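Lantibiotic dehydratase (Microbispora corallina, PDB 5EHK) probably dehydrates serines and threonines of the NAI-107 lantibiotic precursor peptide in a tRNA-dependent reaction, as related enzymes do through glutamylation and elimination. Local coordinates at residues A[818-823]-A[880-885]; A[833-838]-A[856-861]. All coordinates share one frame; numbering follows the deposited sequence.

Contact 1 (A[818-823]-A[880-885]); sequences PWLYLR and AGLLPE
Leu820, on strand 819-824, meets Leu882 and Leu883 of helix 875-895, and this small leucine cluster illustrates how two branches of one side chain can hold a helix over a sheet. The interaction is wholly apolar. Leu820 directs its CB toward the helix, and with its CG anti to the backbone N (chi1 -163°) the isobutyl group reaches out into the interface. One branch goes to each partner: Leu820 CD2 lies 3.7 Å from Leu882 CD2, while Leu820 CD1 approaches Leu883 CD1 at 4.3 Å. Leu820 and Leu882 cross obliquely, methyl against methyl; Leu883 leaves the helix at its flank, and only its outer part bends in to the strand. The backbones stay well apart, the CA atoms of Leu820 and Leu883 being 8.2 Å from each other. All three leucines are buried, and the two segments together hide 143 Å².

Further apolar contacts extend the layer. Leu822, two residues along the strand, faces the same helix but touches Ile886 and Leu890, about one and two turns beyond Leu883. Leu904 of strand 902-905 lies against Leu820, Leu822 and Leu883, and Trp879 of the second subunit packs on Leu883, bringing the dimer partner to the margin of the cluster.

Aromatic interactions belong to the alternate residues of the strand: Trp819 and Tyr821 each make an edge-to-face contact with Tyr907. The segment thus has the in-out alternation of a strand covered by a helix. Helix 875-895 joins strands 864-872 and 902-905, which flank strand 819-824, so the contact packs the helix of a split beta-alpha-beta crossover onto the strand it passes over, as in a beta-alpha-beta-beta-alpha-beta, ferredoxin-like fold.

Contact 2 (A[833-838]-A[856-861]); sequences DFLRDQ and FIRYSD
Leu835 of helix 828-837 stands above Phe856 of strand 853-861 with 9.3 Å between their CA atoms, a helix-to-sheet spacing bridged by side chains alone. The two elements belong to a ferredoxin-like fold, a four-stranded antiparallel sheet with helical cover: they are the first helix after strand 819-824 and the second strand in chain order. Strand 853-861 is an outermost strand of that sheet within the chain.

One leucine serves two flat groups of different character. Leu835 CD2 makes a CH-pi contact, sitting 3.6 Å from the centroid of the Phe856 ring and 9° off its normal, so that the methyl is almost exactly over the ring centre. The two side chains cross at about a right angle. Phe856 offers this face from a crowded position, its CG lying between the backbone N and the carbonyl carbon (chi1 87°). The other branch covers a charge.

Arg858, two residues on, leaves the strand at its flank, and the bend at chi3 carries its guanidinium to Leu835. Its charge is met by Asp832, in the same helix as Leu835, through a salt bridge to NH2, while NH1 donates to the carbonyl O of Arg1084. The group is therefore gripped by polar partners while apolar carbon lies on one face, and Leu938 of helix 920-942 packs on both Leu835 and Arg858.

Within the helix, Arg836 NH2 meets Asp833 OD1 at 3.2 Å in a salt bridge, the donor lying above the carboxylate plane while OD1 sits in the plane of the guanidinium. Asp833 OD1 also pairs with Arg942. On the guanidinium of Arg858, Leu835 CD1 rests 3.3 Å above the plane, offset toward the rim, with NH1 the nearest atom at 3.5 Å.

Both contacts are buried, and each fastens a helix to the same four-stranded antiparallel sheet, but at different places. Contact 1 uses the inner strand 819-824, and its chemistry is leucine against leucine. Contact 2 uses strand 853-861, outermost within the chain, where the apolar layer takes in a buried charge. Strand 864-872 lies between the two strands, and the centres of the contacts are about 17 Å apart. Their segments nevertheless touch through residues that carry neither contact, Tyr821 OH packing on Ile857 CD1 at 3.7 Å. Each also borders the second subunit, for example by apolar packing at Leu883 in contact 1 and by a hydrogen bond between Asp833 and Ser230 of that subunit in contact 2.

Contact 1 (A[818-823]-A[880-885])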
loop_
_atom_site.group_PDB
_atom_site.type_symbol
_atom_site.label_atom_id
_atom_site.label_comp_id
_atom_site.label_asym_id
_atom_site.label_seq_id
_atom_site.Cartn_x
_atom_site.Cartn_y
_atom_site.Cartn_z
ATOM N N PRO A 818 -16.960 -14.858 32.370
ATOM C CA PRO A 818 -17.000 -13.859 33.449
ATOM C C PRO A 818 -17.285 -12.485 32.816
ATOM O O PRO A 818 -18.055 -11.684 33.345
ATOM C CB PRO A 818 -15.587 -13.913 34.040
ATOM C CG PRO A 818 -14.718 -14.369 32.919
ATOM C CD PRO A 818 -15.583 -15.199 31.966
ATOM N N TRP A 819 -16.665 -12.247 31.665
ATOM C CA TRP A 819 -16.862 -11.031 30.897
ATOM C C TRP A 819 -17.757 -11.237 29.655
ATOM O O TRP A 819 -17.578 -12.190 28.888
ATOM C CB TRP A 819 -15.509 -10.489 30.422
ATOM C CG TRP A 819 -14.346 -10.687 31.370
ATOM C CD1 TRP A 819 -13.454 -11.730 31.371
ATOM C CD2 TRP A 819 -13.906 -9.784 32.398
ATOM N NE1 TRP A 819 -12.517 -11.552 32.364
ATOM C CE2 TRP A 819 -12.764 -10.362 33.003
ATOM C CE3 TRP A 819 -14.374 -8.550 32.878
ATOM C CZ2 TRP A 819 -12.081 -9.742 34.059
ATOM C CZ3 TRP A 819 -13.696 -7.935 33.926
ATOM C CH2 TRP A 819 -12.566 -8.535 34.508
ATOM N N LEU A 820 -18.696 -10.314 29.464
ATOM C CA LEU A 820 -19.350 -10.095 28.184
ATOM C C LEU A 820 -18.666 -8.902 27.493
ATOM O O LEU A 820 -18.674 -7.789 28.035
ATOM C CB LEU A 820 -20.798 -9.765 28.458
ATOM C CG LEU A 820 -21.823 -9.852 27.349
ATOM C CD1 LEU A 820 -21.659 -11.172 26.604
ATOM C CD2 LEU A 820 -23.208 -9.765 27.991
ATOM N N TYR A 821 -18.030 -9.129 26.338
ATOM C CA TYR A 821 -17.318 -8.049 25.621
ATOM C C TYR A 821 -17.895 -7.795 24.222
ATOM O O TYR A 821 -17.683 -8.584 23.295
ATOM C CB TYR A 821 -15.838 -8.381 25.535
ATOM C CG TYR A 821 -14.911 -7.201 25.401
ATOM C CD1 TYR A 821 -15.231 -5.966 25.972
ATOM C CD2 TYR A 821 -13.639 -7.350 24.824
ATOM C CE1 TYR A 821 -14.338 -4.875 25.902
ATOM C CE2 TYR A 821 -12.737 -6.277 24.761
ATOM C CZ TYR A 821 -13.087 -5.039 25.302
ATOM O OH TYR A 821 -12.201 -3.963 25.234
ATOM N N LEU A 822 -18.616 -6.687 24.074
ATOM C CA LEU A 822 -19.296 -6.347 22.828
ATOM C C LEU A 822 -18.493 -5.431 21.940
ATOM O O LEU A 822 -17.915 -4.451 22.413
ATOM C CB LEU A 822 -20.590 -5.636 23.153
ATOM C CG LEU A 822 -21.670 -6.501 23.760
ATOM C CD1 LEU A 822 -22.642 -5.597 24.476
ATOM C CD2 LEU A 822 -22.356 -7.227 22.639
ATOM N N ARG A 823 -18.492 -5.719 20.639
ATOM C CA ARG A 823 -17.972 -4.771 19.651
ATOM C C ARG A 823 -19.081 -4.143 18.841
ATOM O O ARG A 823 -19.784 -4.814 18.102
ATOM C CB ARG A 823 -17.015 -5.453 18.726
ATOM C CG ARG A 823 -15.893 -6.115 19.448
ATOM C CD ARG A 823 -14.850 -6.483 18.423
ATOM N NE ARG A 823 -13.856 -7.382 18.982
ATOM C CZ ARG A 823 -13.456 -8.479 18.362
ATOM N NH1 ARG A 823 -14.001 -8.798 17.180
ATOM N NH2 ARG A 823 -12.540 -9.251 18.932
ATOM N N ALA A 880 -27.601 -15.767 29.642
ATOM C CA ALA A 880 -28.954 -16.237 29.367
ATOM C C ALA A 880 -29.990 -15.152 29.625
ATOM O O ALA A 880 -31.129 -15.225 29.148
ATOM C CB ALA A 880 -29.267 -17.476 30.169
ATOM N N GLY A 881 -29.580 -14.132 30.369
ATOM C CA GLY A 881 -30.476 -13.049 30.722
ATOM C C GLY A 881 -30.131 -11.764 30.004
ATOM O O GLY A 881 -30.934 -11.257 29.218
ATOM N N LEU A 882 -28.929 -11.253 30.263
ATOM C CA LEU A 882 -28.493 -9.978 29.714
ATOM C C LEU A 882 -28.293 -10.022 28.218
ATOM O O LEU A 882 -28.770 -9.143 27.512
ATOM C CB LEU A 882 -27.203 -9.505 30.368
ATOM C CG LEU A 882 -26.619 -8.245 29.727
ATOM C CD1 LEU A 882 -27.613 -7.093 29.846
ATOM C CD2 LEU A 882 -25.293 -7.882 30.396
ATOM N N LEU A 883 -27.584 -11.034 27.733
ATOM C CA LEU A 883 -27.249 -11.080 26.310
ATOM C C LEU A 883 -28.439 -10.976 25.360
ATOM O O LEU A 883 -28.387 -10.209 24.402
ATOM C CB LEU A 883 -26.433 -12.314 25.964
ATOM C CG LEU A 883 -26.097 -12.335 24.483
ATOM C CD1 LEU A 883 -25.153 -11.186 24.168
ATOM C CD2 LEU A 883 -25.442 -13.641 24.196
ATOM N N PRO A 884 -29.522 -11.721 25.630
ATOM C CA PRO A 884 -30.619 -11.606 24.669
ATOM C C PRO A 884 -31.395 -10.301 24.789
ATOM O O PRO A 884 -31.982 -9.867 23.794
ATOM C CB PRO A 884 -31.512 -12.796 25.025
ATOM C CG PRO A 884 -30.611 -13.740 25.741
ATOM C CD PRO A 884 -29.712 -12.872 26.529
ATOM N N GLU A 885 -31.394 -9.665 25.953
ATOM C CA GLU A 885 -32.052 -8.368 26.042
ATOM C C GLU A 885 -31.259 -7.363 25.211
ATOM O O GLU A 885 -31.819 -6.636 24.393
ATOM C CB GLU A 885 -32.203 -7.908 27.495
ATOM C CG GLU A 885 -32.760 -6.497 27.615
ATOM C CD GLU A 885 -33.158 -6.097 29.036
ATOM O OE1 GLU A 885 -32.999 -6.926 29.972
ATOM O OE2 GLU A 885 -33.604 -4.931 29.209
#

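Contact 2 (A[833-838]-A[856-861])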
loop_
_atom_site.group_PDB
_atom_site.type_symbol
_atom_site.label_atom_id
_atom_site.label_comp_id
_atom_site.label_asym_id
_atom_site.label_seq_id
_atom_site.Cartn_x
_atom_site.Cartn_y
_atom_site.Cartn_z
ATOM N N ASP A 833 -23.285 10.494 19.667
ATOM C CA ASP A 833 -24.743 10.321 19.810
ATOM C C ASP A 833 -25.115 8.954 20.363
ATOM O O ASP A 833 -25.986 8.851 21.231
ATOM C CB ASP A 833 -25.506 10.545 18.492
ATOM C CG ASP A 833 -25.796 12.017 18.224
ATOM O OD1 ASP A 833 -25.766 12.813 19.198
ATOM O OD2 ASP A 833 -26.014 12.382 17.041
ATOM N N PHE A 834 -24.449 7.912 19.865
ATOM C CA PHE A 834 -24.710 6.557 20.325
ATOM C C PHE A 834 -24.409 6.453 21.839
ATOM O O PHE A 834 -25.169 5.848 22.599
ATOM C CB PHE A 834 -23.899 5.545 19.507
ATOM C CG PHE A 834 -24.326 4.115 19.724
ATOM C CD1 PHE A 834 -25.349 3.573 18.972
ATOM C CD2 PHE A 834 -23.732 3.343 20.712
ATOM C CE1 PHE A 834 -25.755 2.305 19.171
ATOM C CE2 PHE A 834 -24.145 2.065 20.925
ATOM C CZ PHE A 834 -25.169 1.535 20.153
ATOM N N LEU A 835 -23.294 7.065 22.247
ATOM C CA LEU A 835 -22.898 7.159 23.646
ATOM C C LEU A 835 -23.879 7.941 24.520
ATOM O O LEU A 835 -24.128 7.567 25.671
ATOM C CB LEU A 835 -21.507 7.774 23.760
ATOM C CG LEU A 835 -20.337 6.906 23.287
ATOM C CD1 LEU A 835 -19.064 7.725 23.149
ATOM C CD2 LEU A 835 -20.139 5.709 24.233
ATOM N N ARG A 836 -24.423 9.031 23.988
ATOM C CA ARG A 836 -25.392 9.837 24.736
ATOM C C ARG A 836 -26.717 9.095 24.951
ATOM O O ARG A 836 -27.258 9.081 26.056
ATOM C CB ARG A 836 -25.615 11.193 24.045
ATOM C CG ARG A 836 -24.427 12.155 24.192
ATOM C CD ARG A 836 -24.709 13.557 23.688
ATOM N NE ARG A 836 -24.444 13.686 22.259
ATOM C CZ ARG A 836 -23.393 14.307 21.732
ATOM N NH1 ARG A 836 -22.501 14.901 22.515
ATOM N NH2 ARG A 836 -23.251 14.353 20.411
ATOM N N ASP A 837 -27.192 8.438 23.898
ATOM C CA ASP A 837 -28.533 7.894 23.850
ATOM C C ASP A 837 -28.672 6.377 24.006
ATOM O O ASP A 837 -29.617 5.916 24.629
ATOM C CB ASP A 837 -29.176 8.282 22.517
ATOM C CG ASP A 837 -29.236 9.779 22.301
ATOM O OD1 ASP A 837 -29.287 10.549 23.278
ATOM O OD2 ASP A 837 -29.255 10.183 21.131
ATOM N N GLN A 838 -27.765 5.602 23.422
ATOM C CA GLN A 838 -27.940 4.143 23.343
ATOM C C GLN A 838 -27.169 3.345 24.404
ATOM O O GLN A 838 -27.687 2.363 24.931
ATOM C CB GLN A 838 -27.596 3.605 21.940
ATOM C CG GLN A 838 -28.719 3.708 20.915
ATOM C CD GLN A 838 -28.969 5.132 20.428
ATOM O OE1 GLN A 838 -28.035 5.856 20.054
ATOM N NE2 GLN A 838 -30.232 5.540 20.438
ATOM N N PHE A 856 -16.633 1.344 28.690
ATOM C CA PHE A 856 -16.538 1.352 27.252
ATOM C C PHE A 856 -15.244 2.008 26.831
ATOM O O PHE A 856 -14.752 2.913 27.510
ATOM C CB PHE A 856 -17.719 2.084 26.612
ATOM C CG PHE A 856 -17.508 3.567 26.491
ATOM C CD1 PHE A 856 -16.813 4.107 25.408
ATOM C CD2 PHE A 856 -17.999 4.425 27.459
ATOM C CE1 PHE A 856 -16.600 5.448 25.323
ATOM C CE2 PHE A 856 -17.795 5.770 27.360
ATOM C CZ PHE A 856 -17.097 6.286 26.292
ATOM N N ILE A 857 -14.727 1.570 25.684
ATOM C CA ILE A 857 -13.602 2.221 25.049
ATOM C C ILE A 857 -13.899 2.409 23.547
ATOM O O ILE A 857 -14.682 1.665 22.943
ATOM C CB ILE A 857 -12.281 1.434 25.211
ATOM C CG1 ILE A 857 -12.298 0.137 24.400
ATOM C CG2 ILE A 857 -11.980 1.128 26.669
ATOM C CD1 ILE A 857 -10.969 -0.567 24.379
ATOM N N ARG A 858 -13.260 3.413 22.962
ATOM C CA ARG A 858 -13.252 3.627 21.536
ATOM C C ARG A 858 -12.015 2.875 21.037
ATOM O O ARG A 858 -10.927 2.969 21.607
ATOM C CB ARG A 858 -13.182 5.131 21.257
ATOM C CG ARG A 858 -14.395 5.891 21.788
ATOM C CD ARG A 858 -14.200 7.433 21.928
ATOM N NE ARG A 858 -15.186 8.210 21.217
ATOM C CZ ARG A 858 -16.008 9.114 21.734
ATOM N NH1 ARG A 858 -16.029 9.419 23.012
ATOM N NH2 ARG A 858 -16.854 9.697 20.919
ATOM N N TYR A 859 -12.202 2.066 20.010
ATOM C CA TYR A 859 -11.164 1.155 19.578
ATOM C C TYR A 859 -11.085 1.222 18.064
ATOM O O TYR A 859 -12.084 1.464 17.388
ATOM C CB TYR A 859 -11.509 -0.277 20.034
ATOM C CG TYR A 859 -10.322 -1.202 20.132
ATOM C CD1 TYR A 859 -9.713 -1.443 21.361
ATOM C CD2 TYR A 859 -9.790 -1.826 18.998
ATOM C CE1 TYR A 859 -8.607 -2.285 21.475
ATOM C CE2 TYR A 859 -8.678 -2.674 19.097
ATOM C CZ TYR A 859 -8.092 -2.898 20.346
ATOM O OH TYR A 859 -6.998 -3.729 20.484
ATOM N N SER A 860 -9.904 0.990 17.518
ATOM C CA SER A 860 -9.800 0.829 16.078
ATOM C C SER A 860 -9.070 -0.469 15.739
ATOM O O SER A 860 -7.940 -0.672 16.177
ATOM C CB SER A 860 -9.098 2.030 15.457
ATOM O OG SER A 860 -8.772 1.737 14.122
ATOM N N ASP A 861 -9.725 -1.367 15.005
ATOM C CA ASP A 861 -9.054 -2.575 14.513
ATOM C C ASP A 861 -8.974 -2.615 12.991
ATOM O O ASP A 861 -9.203 -1.608 12.312
ATOM C CB ASP A 861 -9.689 -3.868 15.074
ATOM C CG ASP A 861 -11.193 -4.028 14.715
ATOM O OD1 ASP A 861 -11.675 -3.430 13.723
ATOM O OD2 ASP A 861 -11.894 -4.807 15.417
#